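PDB 2WVN: small S protein from Podospora anserina, which forms the [het-s] prion and, on meeting het-S from incompatible cells, triggers a lethal reaction that prevents viable heterokaryons. Local coordinates for residues 23-28 and 142-147. Sequence-based numbering, arbitrary orientation.
Sequences CVDCFE and TSLAKK
Asp-25 and Leu-144 face each other with their CA atoms 7.6 Å apart, where helix 16-26 meets an irregular piece of loop, and Cys-26 and Lys-147 come almost as near. The main link is a salt bridge: Lys-147 NZ gives a hydrogen bond of 2.7 Å to Asp-25 OD1, taken on the anti lone pair, away from OD2. The lysine chain runs out nearly extended as far as CE and then bends (chi4 89°), which turns the ammonium onto the carboxylate. NZ has two further oxygen partners: a hydrogen bond to Asn-22 OD1 joins Asp-25 in holding the lysine to the helix, while a weak 3.4 Å bond to Ala-145 O ties it back to its own loop. Asn-22 OD1 also accepts from Ala-145 N. Leu-144 packs against the same carboxylate, its CD1 3.9 Å from Asp-25 OD2. Further back along the lysine, Cys-26 SG lies 4.1 Å from Lys-147 CE, a loose van der Waals touch. This surface contact of the globular HeLo domain pins the connection between helix 122-138 and strand 150-152 to helix 16-26, which through Cys-23, Val-24 and Cys-26 packs on helices 40-60 and 77-103; just beyond, strands 30-32 and 150-152 pair in parallel.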
loop_
_atom_site.group_PDB
_atom_site.type_symbol
_atom_site.label_atom_id
_atom_site.label_comp_id
_atom_site.label_asym_id
_atom_site.label_seq_id
_atom_site.Cartn_x
_atom_site.Cartn_y
_atom_site.Cartn_z
ATOM N N CYS A 23 -14.937 5.764 3.713
ATOM C CA CYS A 23 -13.936 4.954 4.404
ATOM C C CYS A 23 -14.595 4.017 5.380
ATOM O O CYS A 23 -14.366 2.820 5.328
ATOM C CB CYS A 23 -12.981 5.795 5.223
ATOM S SG CYS A 23 -11.509 6.050 4.402
ATOM N N VAL A 24 -15.404 4.552 6.289
ATOM C CA VAL A 24 -15.929 3.711 7.349
ATOM C C VAL A 24 -16.740 2.616 6.696
ATOM O O VAL A 24 -16.537 1.449 7.009
ATOM C CB VAL A 24 -16.709 4.501 8.407
ATOM C CG1 VAL A 24 -17.373 3.571 9.388
ATOM C CG2 VAL A 24 -15.768 5.466 9.115
ATOM N N ASP A 25 -17.566 3.001 5.719
ATOM C CA ASP A 25 -18.384 2.066 4.927
ATOM C C ASP A 25 -17.625 0.906 4.304
ATOM O O ASP A 25 -18.208 -0.149 4.145
ATOM C CB ASP A 25 -19.100 2.803 3.801
ATOM C CG ASP A 25 -20.420 2.169 3.417
ATOM O OD1 ASP A 25 -20.703 2.130 2.193
ATOM O OD2 ASP A 25 -21.201 1.768 4.319
ATOM N N CYS A 26 -16.356 1.098 3.946
ATOM C CA CYS A 26 -15.583 0.077 3.239
ATOM C C CYS A 26 -15.432 -1.221 4.028
ATOM O O CYS A 26 -15.447 -2.300 3.431
ATOM C CB CYS A 26 -14.195 0.593 2.881
ATOM S SG CYS A 26 -14.176 1.593 1.361
ATOM N N PHE A 27 -15.263 -1.103 5.352
ATOM C CA PHE A 27 -15.165 -2.259 6.247
ATOM C C PHE A 27 -16.419 -3.142 6.159
ATOM O O PHE A 27 -16.359 -4.338 6.429
ATOM C CB PHE A 27 -15.031 -1.797 7.693
ATOM C CG PHE A 27 -13.727 -1.170 8.008
ATOM C CD1 PHE A 27 -13.559 0.198 7.896
ATOM C CD2 PHE A 27 -12.668 -1.943 8.469
ATOM C CE1 PHE A 27 -12.310 0.807 8.213
ATOM C CE2 PHE A 27 -11.405 -1.358 8.789
ATOM C CZ PHE A 27 -11.226 0.014 8.657
ATOM N N GLU A 28 -17.536 -2.527 5.759
ATOM C CA GLU A 28 -18.828 -3.170 5.690
ATOM C C GLU A 28 -18.851 -4.289 4.665
ATOM O O GLU A 28 -19.679 -5.166 4.759
ATOM C CB GLU A 28 -19.868 -2.126 5.286
ATOM C CG GLU A 28 -21.174 -2.233 6.020
ATOM C CD GLU A 28 -21.007 -1.942 7.518
ATOM O OE1 GLU A 28 -21.625 -2.709 8.332
ATOM O OE2 GLU A 28 -20.248 -0.974 7.865
ATOM N N THR A 142 -26.956 8.393 4.335
ATOM C CA THR A 142 -27.551 7.422 3.426
ATOM C C THR A 142 -26.637 7.453 2.182
ATOM O O THR A 142 -26.147 6.405 1.724
ATOM C CB THR A 142 -29.065 7.748 3.079
ATOM O OG1 THR A 142 -29.145 8.920 2.250
ATOM C CG2 THR A 142 -29.916 7.962 4.364
ATOM N N SER A 143 -26.354 8.680 1.720
ATOM C CA SER A 143 -25.623 8.984 0.470
ATOM C C SER A 143 -24.154 8.466 0.356
ATOM O O SER A 143 -23.228 9.195 -0.050
ATOM C CB SER A 143 -25.673 10.498 0.247
ATOM O OG SER A 143 -25.305 11.146 1.456
ATOM N N LEU A 144 -23.956 7.198 0.691
ATOM C CA LEU A 144 -22.664 6.563 0.542
ATOM C C LEU A 144 -22.586 6.027 -0.878
ATOM O O LEU A 144 -23.607 5.612 -1.424
ATOM C CB LEU A 144 -22.565 5.447 1.573
ATOM C CG LEU A 144 -22.771 6.003 2.979
ATOM C CD1 LEU A 144 -23.350 4.988 3.958
ATOM C CD2 LEU A 144 -21.465 6.529 3.450
ATOM N N ALA A 145 -21.398 6.050 -1.488
ATOM C CA ALA A 145 -21.182 5.425 -2.812
ATOM C C ALA A 145 -21.633 3.959 -2.846
ATOM O O ALA A 145 -21.871 3.338 -1.799
ATOM C CB ALA A 145 -19.698 5.526 -3.233
ATOM N N LYS A 146 -21.755 3.387 -4.036
ATOM C CA LYS A 146 -22.026 1.954 -4.083
ATOM C C LYS A 146 -20.706 1.148 -4.014
ATOM O O LYS A 146 -19.663 1.607 -4.481
ATOM C CB LYS A 146 -22.913 1.579 -5.268
ATOM C CG LYS A 146 -23.941 0.507 -4.890
ATOM C CD LYS A 146 -23.885 -0.681 -5.871
ATOM C CE LYS A 146 -25.133 -1.557 -5.783
ATOM N NZ LYS A 146 -25.395 -2.157 -7.131
ATOM N N LYS A 147 -20.749 -0.014 -3.364
ATOM C CA LYS A 147 -19.574 -0.899 -3.256
ATOM C C LYS A 147 -20.038 -2.339 -3.385
ATOM O O LYS A 147 -21.219 -2.637 -3.161
ATOM C CB LYS A 147 -18.833 -0.716 -1.921
ATOM C CG LYS A 147 -18.251 0.667 -1.699
ATOM C CD LYS A 147 -18.040 0.955 -0.255
ATOM C CE LYS A 147 -17.885 2.434 -0.043
ATOM N NZ LYS A 147 -19.163 3.152 0.195
#